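Local coordinates for protein methyltransferase (Pectobacterium atrosepticum SCRI1043, PDB 2P7I) that probably transfers a methyl group from S-adenosylmethionine to an acceptor substrate, as a Rossmann-like, SAM-dependent methyltransferase, at residues D27-F32 and G198-A203; L46-S51 and I67-A72; L109-E114 and V140-N145; H115-V120 and G172-Y177; Y177-L182 and A238-L243. One frame throughout, in Å; residues are numbered along the deposited sequence.

Contact 1. Residues D27-F32 and G198-A203; sequences DVMHPF and GIFFKA
Helix-on-sheet packing, a basic element of the Rossmann-like methyltransferase fold, is represented here by helix 24-37 lying over strand 192-201, with Val28, selenomethionine 29 (Met29) and Phe32 touching Ile199 and Phe200. The axes of the segments 27-32 and 198-201 approach to 8.6 Å and run at 143°, so the helix passes the strand in a roughly antiparallel sense with one layer of side chains between them. Phe200 is the centre of that layer. Its CG lies opposite the backbone N (chi1 -162°), which carries the ring out toward the helix. There it meets three residues. Met29 SE rests 3.6 Å from Phe200 CB and 4.7 Å from the Phe200 ring centroid, an oblique Met-aromatic contact. Val28 crosses the ring at about a right angle, its CG1 branch 3.8 Å from Phe200 CE1. Phe32 brings CD2 to 3.7 Å from Phe200 CD1, the two rings inclined at 34° with centroids 5.7 Å apart, an oblique aromatic pair. One residue earlier, the CG2 branch of Ile199 fits between two helix residues: it lies 3.9 Å from Phe32 CB and also 3.9 Å from Met29 CE. Phe24 and Trp209 add edge-to-face contacts to the Phe200 ring. Backbone bonds tie Ile199 to Ser239 and Phe200 to Ala238. The polar backbone of the strand is therefore engaged within the sheet, and the helix is held by dispersion between carbon, selenium and aromatic surfaces, with all five touching residues buried.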
# COMPACT_ATOMS: atom_id res chain seq x y z
N ASP B 27 -23.55 -13.59 2.29
CA ASP B 27 -22.94 -14.73 2.96
C ASP B 27 -21.54 -14.47 3.45
O ASP B 27 -21.11 -15.09 4.42
CB ASP B 27 -22.94 -15.95 2.03
CG ASP B 27 -24.35 -16.40 1.69
OD1 ASP B 27 -25.13 -16.61 2.64
OD2 ASP B 27 -24.68 -16.51 0.50
N VAL B 28 -20.83 -13.56 2.81
CA VAL B 28 -19.45 -13.30 3.19
C VAL B 28 -19.34 -11.92 3.84
O VAL B 28 -18.86 -11.78 4.98
CB VAL B 28 -18.47 -13.45 2.00
CG1 VAL B 28 -17.08 -12.95 2.38
CG2 VAL B 28 -18.39 -14.90 1.53
N MSE B 29 -19.83 -10.89 3.16
CA MSE B 29 -19.60 -9.55 3.66
C MSE B 29 -20.40 -9.18 4.92
O MSE B 29 -19.88 -8.49 5.80
CB MSE B 29 -19.85 -8.54 2.55
CG MSE B 29 -18.85 -8.54 1.41
SE MSE B 29 -17.07 -8.24 2.00
CE MSE B 29 -17.41 -6.46 2.64
N HIS B 30 -21.68 -9.59 4.99
CA HIS B 30 -22.49 -9.28 6.18
C HIS B 30 -21.86 -9.79 7.48
O HIS B 30 -21.71 -9.05 8.43
CB HIS B 30 -23.93 -9.76 6.03
CG HIS B 30 -24.77 -8.92 5.14
ND1 HIS B 30 -26.13 -9.13 5.00
CD2 HIS B 30 -24.47 -7.87 4.34
CE1 HIS B 30 -26.62 -8.23 4.16
NE2 HIS B 30 -25.64 -7.46 3.75
N PRO B 31 -21.48 -11.08 7.53
CA PRO B 31 -20.82 -11.53 8.75
C PRO B 31 -19.49 -10.83 9.13
O PRO B 31 -19.26 -10.57 10.30
CB PRO B 31 -20.63 -13.06 8.53
CG PRO B 31 -20.89 -13.29 7.10
CD PRO B 31 -21.76 -12.18 6.59
N PHE B 32 -18.65 -10.52 8.15
CA PHE B 32 -17.41 -9.80 8.41
C PHE B 32 -17.69 -8.38 8.84
O PHE B 32 -16.95 -7.84 9.65
CB PHE B 32 -16.48 -9.84 7.20
CG PHE B 32 -15.79 -11.16 7.02
CD1 PHE B 32 -15.14 -11.78 8.08
CD2 PHE B 32 -15.77 -11.79 5.79
CE1 PHE B 32 -14.50 -12.99 7.94
CE2 PHE B 32 -15.12 -13.03 5.65
CZ PHE B 32 -14.49 -13.62 6.73
N GLY B 198 -10.94 -1.05 6.82
CA GLY B 198 -11.52 -1.68 5.66
C GLY B 198 -11.97 -3.09 5.99
O GLY B 198 -11.50 -3.71 6.92
N ILE B 199 -12.97 -3.56 5.26
CA ILE B 199 -13.53 -4.87 5.49
C ILE B 199 -13.38 -5.74 4.24
O ILE B 199 -14.03 -5.52 3.22
CB ILE B 199 -15.01 -4.76 5.90
CG1 ILE B 199 -15.14 -3.87 7.14
CG2 ILE B 199 -15.64 -6.23 6.10
CD1 ILE B 199 -16.58 -3.38 7.39
N PHE B 200 -12.49 -6.73 4.36
CA PHE B 200 -12.29 -7.83 3.41
C PHE B 200 -11.41 -7.47 2.21
O PHE B 200 -11.82 -6.75 1.34
CB PHE B 200 -13.61 -8.42 2.88
CG PHE B 200 -13.46 -9.80 2.25
CD1 PHE B 200 -13.51 -10.93 3.02
CD2 PHE B 200 -13.29 -9.96 0.88
CE1 PHE B 200 -13.38 -12.21 2.42
CE2 PHE B 200 -13.13 -11.22 0.30
CZ PHE B 200 -13.17 -12.33 1.07
N PHE B 201 -10.22 -8.04 2.17
CA PHE B 201 -9.34 -7.91 1.02
C PHE B 201 -9.92 -8.63 -0.19
O PHE B 201 -9.96 -9.83 -0.22
CB PHE B 201 -7.96 -8.44 1.38
CG PHE B 201 -6.84 -7.89 0.50
CD1 PHE B 201 -6.72 -8.33 -0.82
CD2 PHE B 201 -5.93 -6.98 0.98
CE1 PHE B 201 -5.71 -7.86 -1.62
CE2 PHE B 201 -4.93 -6.50 0.18
CZ PHE B 201 -4.81 -6.94 -1.11
N LYS B 202 -10.36 -7.86 -1.20
CA LYS B 202 -11.25 -8.41 -2.26
C LYS B 202 -10.55 -8.32 -3.61
O LYS B 202 -10.40 -7.23 -4.16
CB LYS B 202 -12.56 -7.61 -2.33
CG LYS B 202 -13.65 -8.19 -3.24
CD LYS B 202 -14.78 -7.20 -3.44
CE LYS B 202 -15.79 -7.71 -4.43
NZ LYS B 202 -16.85 -6.66 -4.67
N ALA B 203 -10.08 -9.46 -4.12
CA ALA B 203 -9.32 -9.49 -5.38
C ALA B 203 -10.12 -10.03 -6.57
O ALA B 203 -9.67 -9.95 -7.71
CB ALA B 203 -8.05 -10.29 -5.19

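Contact 2. Residues L46-S51 and I67-A72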
# COMPACT_ATOMS: atom_id res chain seq x y z
N LEU B 46 -29.72 0.34 19.33
CA LEU B 46 -29.17 0.49 18.00
C LEU B 46 -30.23 1.00 17.05
O LEU B 46 -31.40 0.65 17.18
CB LEU B 46 -28.60 -0.84 17.51
CG LEU B 46 -27.95 -0.85 16.12
CD1 LEU B 46 -26.73 -1.73 16.07
CD2 LEU B 46 -28.97 -1.29 15.09
N LEU B 47 -29.80 1.84 16.11
CA LEU B 47 -30.61 2.31 15.01
C LEU B 47 -29.99 1.81 13.70
O LEU B 47 -28.81 2.04 13.44
CB LEU B 47 -30.67 3.85 15.01
CG LEU B 47 -31.37 4.56 13.84
CD1 LEU B 47 -32.88 4.32 13.76
CD2 LEU B 47 -31.08 6.10 13.93
N GLU B 48 -30.79 1.12 12.88
CA GLU B 48 -30.35 0.63 11.57
C GLU B 48 -31.05 1.42 10.47
O GLU B 48 -32.27 1.31 10.27
CB GLU B 48 -30.60 -0.87 11.39
CG GLU B 48 -30.15 -1.38 10.02
CD GLU B 48 -30.47 -2.85 9.74
OE1 GLU B 48 -31.34 -3.45 10.40
OE2 GLU B 48 -29.86 -3.37 8.78
N LEU B 49 -30.28 2.27 9.81
CA LEU B 49 -30.79 3.13 8.75
C LEU B 49 -30.70 2.40 7.43
O LEU B 49 -29.62 2.00 7.01
CB LEU B 49 -29.99 4.43 8.71
CG LEU B 49 -30.21 5.32 9.93
CD1 LEU B 49 -29.22 6.48 9.97
CD2 LEU B 49 -31.67 5.80 9.93
N GLY B 50 -31.84 2.21 6.77
CA GLY B 50 -31.93 1.48 5.51
C GLY B 50 -31.93 -0.01 5.72
O GLY B 50 -31.10 -0.72 5.17
N SER B 51 -32.86 -0.50 6.52
CA SER B 51 -32.85 -1.90 6.97
C SER B 51 -33.36 -2.87 5.91
O SER B 51 -33.23 -4.10 6.03
CB SER B 51 -33.67 -2.03 8.25
OG SER B 51 -34.88 -1.29 8.13
N ILE B 67 -33.63 -2.59 18.84
CA ILE B 67 -33.21 -2.14 17.52
C ILE B 67 -34.35 -1.39 16.89
O ILE B 67 -35.49 -1.82 16.95
CB ILE B 67 -32.85 -3.31 16.58
CG1 ILE B 67 -31.64 -4.09 17.14
CG2 ILE B 67 -32.51 -2.78 15.20
CD1 ILE B 67 -31.29 -5.36 16.36
N THR B 68 -34.03 -0.25 16.29
CA THR B 68 -34.99 0.56 15.57
C THR B 68 -34.53 0.56 14.13
O THR B 68 -33.33 0.75 13.84
CB THR B 68 -35.07 1.97 16.15
OG1 THR B 68 -35.48 1.90 17.52
CG2 THR B 68 -36.03 2.87 15.36
N CYS B 69 -35.47 0.30 13.22
CA CYS B 69 -35.18 0.11 11.80
C CYS B 69 -35.96 1.09 10.98
O CYS B 69 -37.19 1.09 11.04
CB CYS B 69 -35.59 -1.29 11.34
SG CYS B 69 -34.65 -2.68 11.99
N VAL B 70 -35.25 1.90 10.20
CA VAL B 70 -35.86 2.87 9.29
C VAL B 70 -35.65 2.38 7.87
O VAL B 70 -34.52 2.10 7.45
CB VAL B 70 -35.26 4.29 9.45
CG1 VAL B 70 -35.95 5.26 8.51
CG2 VAL B 70 -35.39 4.77 10.87
N GLU B 71 -36.76 2.29 7.14
CA GLU B 71 -36.76 1.79 5.77
C GLU B 71 -37.88 2.48 5.03
O GLU B 71 -38.98 2.61 5.56
CB GLU B 71 -36.98 0.28 5.76
CG GLU B 71 -37.16 -0.35 4.39
CD GLU B 71 -36.12 0.06 3.37
OE1 GLU B 71 -34.91 0.12 3.70
OE2 GLU B 71 -36.51 0.32 2.22
N ALA B 72 -37.59 2.93 3.81
CA ALA B 72 -38.55 3.69 2.99
C ALA B 72 -39.58 2.79 2.27
O ALA B 72 -40.70 3.24 1.97
CB ALA B 72 -37.80 4.55 1.99
O HOH W 1 -33.46 1.25 19.18
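Val70 O is gripped by two successive backbone donors, Gly50 N at 2.8 Å and Ser51 N at 3.2 Å. The first comes nearly along the C=O direction, though with a bent N-H (140°); the second stands 38° out of the carbonyl plane. These different approaches let one oxygen serve both as the chain turns off strand 46-49. Before the turn the strands pair in parallel. Glu48 N donates to Thr68 O in a nearly straight bond of 2.7 Å (173° at the hydrogen), and Glu48 O accepts from Val70 N at 3.0 Å. Thr68 N bonds to Leu46 O at 2.9 Å, and a water joins that oxygen to Thr68 OG1. On one face of the sheet Leu46 CD2 lies 3.8 Å from Ile67 CG2; on the other, Leu49 CD2 runs alongside Val70 CB at 3.9 Å. Glu48 extends fully: OE1 hydrogen-bonds Thr57 OG1, and OE2, with Gly50 O, bonds a Tris molecule probably from the crystallisation liquor. Glu71 curls back to Phe52 N and Ser73 N. The turn of this beta-alpha-beta unit probably corresponds to the glycine-containing loop that binds S-adenosylmethionine in class I methyltransferases. A carbonyl oxygen accepting two N-H groups is consistent with a firmly positioned turn.

Contact 3. Residues L109-E114 and V140-N145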
# COMPACT_ATOMS: atom_id res chain seq x y z
N LEU B 109 -25.11 2.47 9.29
CA LEU B 109 -25.40 2.92 7.92
C LEU B 109 -24.45 2.21 6.94
O LEU B 109 -23.35 2.69 6.64
CB LEU B 109 -25.31 4.45 7.80
CG LEU B 109 -25.88 5.11 6.55
CD1 LEU B 109 -27.44 5.07 6.43
CD2 LEU B 109 -25.34 6.57 6.43
N THR B 110 -24.87 1.01 6.54
CA THR B 110 -24.01 0.14 5.72
C THR B 110 -24.59 0.00 4.34
O THR B 110 -25.74 -0.42 4.18
CB THR B 110 -23.78 -1.28 6.31
OG1 THR B 110 -25.02 -1.92 6.63
CG2 THR B 110 -22.92 -1.18 7.55
N HIS B 111 -23.78 0.38 3.36
CA HIS B 111 -24.16 0.35 1.96
C HIS B 111 -25.48 1.05 1.68
O HIS B 111 -26.32 0.57 0.93
CB HIS B 111 -24.19 -1.09 1.45
CG HIS B 111 -22.82 -1.71 1.39
ND1 HIS B 111 -22.47 -2.65 0.44
CD2 HIS B 111 -21.69 -1.45 2.09
CE1 HIS B 111 -21.21 -2.99 0.61
NE2 HIS B 111 -20.70 -2.27 1.59
N VAL B 112 -25.63 2.23 2.25
CA VAL B 112 -26.78 3.08 2.02
C VAL B 112 -26.36 4.49 1.53
O VAL B 112 -27.01 5.05 0.64
CB VAL B 112 -27.61 3.23 3.33
CG1 VAL B 112 -28.69 4.32 3.19
CG2 VAL B 112 -28.18 1.87 3.81
N LEU B 113 -25.27 5.06 2.09
CA LEU B 113 -24.90 6.48 1.80
C LEU B 113 -24.68 6.78 0.31
O LEU B 113 -25.00 7.88 -0.18
CB LEU B 113 -23.69 6.93 2.63
CG LEU B 113 -23.43 8.43 2.59
CD1 LEU B 113 -24.53 9.20 3.33
CD2 LEU B 113 -21.99 8.73 3.11
N GLU B 114 -24.24 5.76 -0.44
CA GLU B 114 -23.94 5.86 -1.87
C GLU B 114 -25.19 5.98 -2.73
O GLU B 114 -25.13 6.35 -3.90
CB GLU B 114 -23.04 4.67 -2.30
CG GLU B 114 -23.63 3.28 -2.22
CD GLU B 114 -23.54 2.62 -0.84
OE1 GLU B 114 -23.26 3.31 0.20
OE2 GLU B 114 -23.72 1.38 -0.82
N VAL B 140 -20.40 2.41 6.53
CA VAL B 140 -19.71 1.46 5.63
C VAL B 140 -20.23 1.64 4.22
O VAL B 140 -21.40 1.64 4.02
CB VAL B 140 -19.84 -0.01 6.08
CG1 VAL B 140 -19.12 -0.95 5.11
CG2 VAL B 140 -19.29 -0.21 7.49
N CYS B 141 -19.32 1.75 3.24
CA CYS B 141 -19.68 1.85 1.84
C CYS B 141 -18.78 0.96 0.98
O CYS B 141 -17.62 0.68 1.36
CB CYS B 141 -19.49 3.29 1.37
SG CYS B 141 -20.67 4.46 2.09
N PRO B 142 -19.25 0.58 -0.20
CA PRO B 142 -18.41 -0.10 -1.17
C PRO B 142 -17.23 0.80 -1.57
O PRO B 142 -17.37 2.00 -1.71
CB PRO B 142 -19.35 -0.37 -2.35
CG PRO B 142 -20.59 -0.07 -1.95
CD PRO B 142 -20.61 0.75 -0.72
N ASN B 143 -16.05 0.22 -1.66
CA ASN B 143 -14.84 0.97 -1.90
C ASN B 143 -14.44 1.06 -3.35
O ASN B 143 -14.23 0.03 -4.02
CB ASN B 143 -13.75 0.27 -1.11
CG ASN B 143 -12.41 0.93 -1.20
OD1 ASN B 143 -12.31 2.14 -1.48
ND2 ASN B 143 -11.37 0.16 -0.90
N ALA B 144 -14.24 2.28 -3.81
CA ALA B 144 -13.76 2.53 -5.16
C ALA B 144 -12.45 1.86 -5.43
O ALA B 144 -12.15 1.51 -6.57
CB ALA B 144 -13.62 4.04 -5.38
N ASN B 145 -11.57 1.81 -4.42
CA ASN B 145 -10.22 1.37 -4.61
C ASN B 145 -10.03 -0.11 -4.28
O ASN B 145 -8.92 -0.56 -4.19
CB ASN B 145 -9.26 2.20 -3.80
CG ASN B 145 -9.31 3.64 -4.18
OD1 ASN B 145 -9.82 3.98 -5.24
ND2 ASN B 145 -8.77 4.51 -3.32
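Val140 bonds through both its backbone polar atoms to the 109-114 segment. Val140 N gives a nearly linear bond (174° at the hydrogen) to Leu109 O at 3.0 Å, and Val140 O accepts from His111 N at 2.8 Å, the pattern of a parallel pair centred on Thr110 and Val140. In the conformer modelled here, Thr110 CG2 appears to lie beside Val140 CB. Beyond the strand end the His111 ring swings across to Pro142, whose CD sits over its face, 3.7 Å from the ring centroid and 9° off the normal, a CH-pi contact. The ring's NE2 is satisfied by Ser239 OG, which fixes its rotation. Glu114, arriving from the opposite direction, packs OE2 closely against Pro142 CD at 3.2 Å, while its backbone O is bonded to Arg174 N. Further on, Asn143 OD1 accepts from Asn145 N at 3.0 Å, an Asx turn with the donor high above the amide plane (77°), while Asn143 ND2 is taken up by the carbonyls of Asp235 and Cys237. Strand 104-110 thus joins strand 135-142 in the middle of the sheet, and Cys141 passes the bonding on to Ile240 of strand 237-245. Thr110 and Val140 pack on Phe37 of helix 24-37, whereas Leu109 and Leu113 pack on helix 119-130.

Contact 4. Residues H115-V120 and G172-Y177; sequences HIDDPV and GHRCTY
His115 and His173 form an edge-to-face pair: the edge of His173 is turned to the face of His115, with the ring planes at 81° and the centroids 4.9 Å apart. His173 CD2 stands 3.5 Å above the His115 plane, displaced toward the rim, and His115 NE2 lies in the plane of the His173 ring. Gly172 C approaches the His115 ring obliquely, 3.5 Å from His115 CD2. Over one face of the Arg174 guanidinium lies the water that donates to both His115 O and Gly172 O, at 2.8 and 2.7 Å, and so bridges the two segments. Arg174 NH1 donates to His173 O, with Phe169 O as a further partner. Bent at chi2 (-62°), the arginine chain lies alongside Asp117, whose OD1 forms a long salt bridge of 3.8 Å to Arg174 NE. At the far end Tyr177 OH touches Pro119 CB at 3.2 Å and is hydrogen-bonded to Asp185. Gly172 takes positive phi (113°) to end helix 166-171 in a Schellman motif, and Asp118 N-caps helix 119-130 through Ala121 N. The arrangement is a surface junction between a Schellman-terminated helix and the loop after strand 104-110, in the general area where Tris is bound, about 6 Å from the His115 side chain.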
# COMPACT_ATOMS: atom_id res chain seq x y z
N HIS B 115 -26.32 5.67 -2.12
CA HIS B 115 -27.63 5.80 -2.75
C HIS B 115 -28.30 7.16 -2.50
O HIS B 115 -29.36 7.42 -3.06
CB HIS B 115 -28.57 4.74 -2.20
CG HIS B 115 -28.30 3.35 -2.69
ND1 HIS B 115 -27.42 2.49 -2.07
CD2 HIS B 115 -28.88 2.65 -3.68
CE1 HIS B 115 -27.43 1.33 -2.70
NE2 HIS B 115 -28.31 1.40 -3.68
N ILE B 116 -27.69 8.02 -1.70
CA ILE B 116 -28.33 9.27 -1.26
C ILE B 116 -27.91 10.47 -2.11
O ILE B 116 -26.70 10.73 -2.27
CB ILE B 116 -27.99 9.53 0.24
CG1 ILE B 116 -28.44 8.33 1.08
CG2 ILE B 116 -28.66 10.83 0.80
CD1 ILE B 116 -29.93 8.14 1.02
N ASP B 117 -28.87 11.23 -2.61
CA ASP B 117 -28.55 12.44 -3.38
C ASP B 117 -27.78 13.50 -2.59
O ASP B 117 -26.87 14.12 -3.14
CB ASP B 117 -29.80 13.05 -3.97
CG ASP B 117 -30.46 12.16 -5.01
OD1 ASP B 117 -29.77 11.42 -5.74
OD2 ASP B 117 -31.70 12.24 -5.11
N ASP B 118 -28.13 13.72 -1.32
CA ASP B 118 -27.44 14.67 -0.44
C ASP B 118 -26.90 13.95 0.79
O ASP B 118 -27.49 13.97 1.86
CB ASP B 118 -28.42 15.77 -0.03
CG ASP B 118 -27.75 16.95 0.64
OD1 ASP B 118 -26.56 16.86 1.03
OD2 ASP B 118 -28.43 17.99 0.79
N PRO B 119 -25.75 13.28 0.64
CA PRO B 119 -25.20 12.47 1.72
C PRO B 119 -24.77 13.28 2.95
O PRO B 119 -24.96 12.83 4.08
CB PRO B 119 -23.99 11.80 1.07
CG PRO B 119 -23.62 12.72 -0.08
CD PRO B 119 -24.91 13.25 -0.57
N VAL B 120 -24.22 14.47 2.76
CA VAL B 120 -23.85 15.29 3.90
C VAL B 120 -25.10 15.62 4.75
O VAL B 120 -25.03 15.60 5.99
CB VAL B 120 -23.10 16.58 3.48
CG1 VAL B 120 -22.84 17.46 4.72
CG2 VAL B 120 -21.80 16.20 2.78
N GLY B 172 -29.16 2.46 -8.09
CA GLY B 172 -29.40 3.63 -7.24
C GLY B 172 -28.15 4.33 -6.72
O GLY B 172 -28.24 5.30 -5.99
N HIS B 173 -26.97 3.85 -7.10
CA HIS B 173 -25.74 4.51 -6.67
C HIS B 173 -25.62 5.91 -7.26
O HIS B 173 -25.82 6.09 -8.44
CB HIS B 173 -24.56 3.69 -7.15
CG HIS B 173 -24.36 2.44 -6.38
ND1 HIS B 173 -23.16 1.79 -6.32
CD2 HIS B 173 -25.23 1.73 -5.62
CE1 HIS B 173 -23.29 0.71 -5.56
NE2 HIS B 173 -24.54 0.65 -5.14
N ARG B 174 -25.21 6.87 -6.44
CA ARG B 174 -24.95 8.23 -6.91
C ARG B 174 -23.47 8.60 -6.73
O ARG B 174 -23.06 9.68 -7.14
CB ARG B 174 -25.86 9.22 -6.20
CG ARG B 174 -27.37 9.00 -6.49
CD ARG B 174 -27.65 9.18 -7.98
NE ARG B 174 -29.01 8.81 -8.42
CZ ARG B 174 -29.37 7.64 -8.95
NH1 ARG B 174 -28.51 6.63 -9.11
NH2 ARG B 174 -30.64 7.47 -9.32
N CYS B 175 -22.70 7.70 -6.13
CA CYS B 175 -21.29 7.94 -5.80
C CYS B 175 -20.62 6.60 -5.63
O CYS B 175 -21.29 5.60 -5.29
CB CYS B 175 -21.24 8.74 -4.50
SG CYS B 175 -19.59 9.24 -3.86
N THR B 176 -19.30 6.58 -5.77
CA THR B 176 -18.54 5.43 -5.42
C THR B 176 -17.47 6.00 -4.53
O THR B 176 -16.51 6.62 -5.04
CB THR B 176 -17.92 4.76 -6.63
OG1 THR B 176 -18.95 4.47 -7.61
CG2 THR B 176 -17.28 3.38 -6.24
N TYR B 177 -17.68 5.85 -3.23
CA TYR B 177 -16.74 6.36 -2.25
C TYR B 177 -15.43 5.65 -2.20
O TYR B 177 -15.32 4.47 -2.44
CB TYR B 177 -17.35 6.27 -0.85
CG TYR B 177 -18.42 7.33 -0.57
CD1 TYR B 177 -18.07 8.65 -0.35
CD2 TYR B 177 -19.77 7.00 -0.55
CE1 TYR B 177 -19.04 9.62 -0.08
CE2 TYR B 177 -20.73 7.96 -0.29
CZ TYR B 177 -20.36 9.25 -0.04
OH TYR B 177 -21.30 10.21 0.23
O HOH W 2 -30.55 6.52 -5.43
O HOH W 3 -23.75 9.64 -2.02

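Contact 5. Residues Y177-L182 and A238-L243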
# COMPACT_ATOMS: atom_id res chain seq x y z
N TYR B 177 -17.68 5.85 -3.23
CA TYR B 177 -16.74 6.36 -2.25
C TYR B 177 -15.43 5.65 -2.20
O TYR B 177 -15.32 4.47 -2.44
CB TYR B 177 -17.35 6.27 -0.85
CG TYR B 177 -18.42 7.33 -0.57
CD1 TYR B 177 -18.07 8.65 -0.35
CD2 TYR B 177 -19.77 7.00 -0.55
CE1 TYR B 177 -19.04 9.62 -0.08
CE2 TYR B 177 -20.73 7.96 -0.29
CZ TYR B 177 -20.36 9.25 -0.04
OH TYR B 177 -21.30 10.21 0.23
N ALA B 178 -14.43 6.40 -1.81
CA ALA B 178 -13.14 5.86 -1.31
C ALA B 178 -12.95 6.51 0.07
O ALA B 178 -13.76 7.38 0.49
CB ALA B 178 -11.98 6.20 -2.28
N LEU B 179 -11.88 6.15 0.76
CA LEU B 179 -11.66 6.72 2.10
C LEU B 179 -11.56 8.23 2.08
O LEU B 179 -11.98 8.91 3.03
CB LEU B 179 -10.45 6.07 2.75
CG LEU B 179 -10.67 4.66 3.33
CD1 LEU B 179 -9.36 3.93 3.45
CD2 LEU B 179 -11.33 4.75 4.69
N ASP B 180 -11.03 8.79 1.01
CA ASP B 180 -10.88 10.24 0.95
C ASP B 180 -12.22 10.98 0.90
O ASP B 180 -12.46 11.95 1.69
CB ASP B 180 -9.87 10.68 -0.15
CG ASP B 180 -10.36 10.48 -1.59
OD1 ASP B 180 -10.92 9.41 -1.92
OD2 ASP B 180 -10.11 11.37 -2.43
N THR B 181 -13.11 10.55 0.01
CA THR B 181 -14.35 11.24 -0.17
C THR B 181 -15.35 10.89 0.92
O THR B 181 -16.19 11.69 1.30
CB THR B 181 -14.95 10.88 -1.56
OG1 THR B 181 -14.93 9.45 -1.72
CG2 THR B 181 -14.13 11.55 -2.70
N LEU B 182 -15.30 9.66 1.42
CA LEU B 182 -16.14 9.28 2.56
C LEU B 182 -15.82 10.09 3.85
O LEU B 182 -16.72 10.63 4.45
CB LEU B 182 -16.05 7.75 2.80
CG LEU B 182 -17.09 7.15 3.78
CD1 LEU B 182 -18.53 7.42 3.32
CD2 LEU B 182 -16.86 5.60 3.98
N ALA B 238 -12.96 -4.56 0.10
CA ALA B 238 -14.29 -4.57 -0.56
C ALA B 238 -15.09 -3.34 -0.13
O ALA B 238 -15.67 -2.63 -0.97
CB ALA B 238 -15.02 -5.81 -0.20
N SER B 239 -15.09 -3.07 1.17
CA SER B 239 -15.89 -1.98 1.75
C SER B 239 -15.01 -1.25 2.71
O SER B 239 -14.13 -1.80 3.31
CB SER B 239 -17.12 -2.51 2.49
OG SER B 239 -18.08 -2.99 1.56
N ILE B 240 -15.24 0.05 2.85
CA ILE B 240 -14.47 0.83 3.78
C ILE B 240 -15.42 1.26 4.90
O ILE B 240 -16.67 1.35 4.70
CB ILE B 240 -13.85 2.07 3.08
CG1 ILE B 240 -14.85 2.70 2.09
CG2 ILE B 240 -12.56 1.68 2.34
CD1 ILE B 240 -14.35 4.00 1.45
N PHE B 241 -14.83 1.54 6.05
CA PHE B 241 -15.54 1.60 7.31
C PHE B 241 -14.95 2.76 8.08
O PHE B 241 -13.75 2.78 8.42
CB PHE B 241 -15.37 0.24 8.04
CG PHE B 241 -15.78 0.22 9.50
CD1 PHE B 241 -16.83 1.00 9.99
CD2 PHE B 241 -15.14 -0.64 10.38
CE1 PHE B 241 -17.16 0.96 11.36
CE2 PHE B 241 -15.51 -0.71 11.72
CZ PHE B 241 -16.48 0.12 12.22
N LEU B 242 -15.79 3.76 8.31
CA LEU B 242 -15.52 4.81 9.25
C LEU B 242 -16.35 4.67 10.55
O LEU B 242 -17.56 4.58 10.51
CB LEU B 242 -15.78 6.19 8.64
CG LEU B 242 -15.00 6.64 7.39
CD1 LEU B 242 -15.37 8.17 7.17
CD2 LEU B 242 -13.53 6.48 7.56
N LEU B 243 -15.67 4.68 11.68
CA LEU B 243 -16.32 4.78 12.99
C LEU B 243 -16.35 6.22 13.36
O LEU B 243 -15.31 6.89 13.45
CB LEU B 243 -15.54 4.02 14.07
CG LEU B 243 -16.28 3.92 15.44
CD1 LEU B 243 -17.49 2.94 15.31
CD2 LEU B 243 -15.30 3.46 16.51
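Ile240 is the main bump of this interface, lodged between Leu179 and Leu182 of the first turn of helix 179-188 and burying 107 Å² of its surface there. Its two branches divide the work. The short branch, CG2, turns to Leu179 CG at 3.7 Å; the longer arm runs on the Leu182 side, with Ile240 CG1 4.0 Å from Leu182 CD2, although the exact placing of its terminal CD1 is doubtful. Leu242, two residues on and on the same side of the strand, is the second bump. Its CD1 lies 3.9 Å from Leu182 CG, and its other methyl, CD2, comes to 4.0 Å from Leu179 CD2. Leu179 and Leu182 thus each touch both strand residues. The pairs slide past one another in opposite directions, except Leu179 and Leu242, which cross at an angle. On the helix side, Leu182 CD1 lies 3.8 Å above the plane of the Tyr177 ring, over its centre. The helix start is held by its own bonds: Ala178, the N-cap residue, donates its N to Thr181 OG1 at 3.1 Å, and Leu182 N bonds back to Ala178 O at 2.9 Å. Phe241 points away and meets Phe37 of helix 24-37 beyond the sheet. Helices on both faces of strand 237-245, with aliphatic side chains packed on this face, are the alpha/beta/alpha sandwich of Rossmann-like methyltransferases.

Contacts 1, 2, 3 and 5 all reach the one mixed sheet, and their touching residues are mostly buried; contact 4 lies at the surface. Contacts 2 and 3 are strand pairings built on backbone hydrogen bonds, whereas contacts 1 and 5 pack helices by apolar side chains. Those two are joined through the neighbouring strands 192-201 and 237-245. Contact 3 touches both contact 5, about 7 Å away centre to centre, and contact 4, about 9 Å away by the same measure. Contact 4 relies on waters, a T-shaped histidine pair and a long salt bridge, and shares Tyr177 with contact 5.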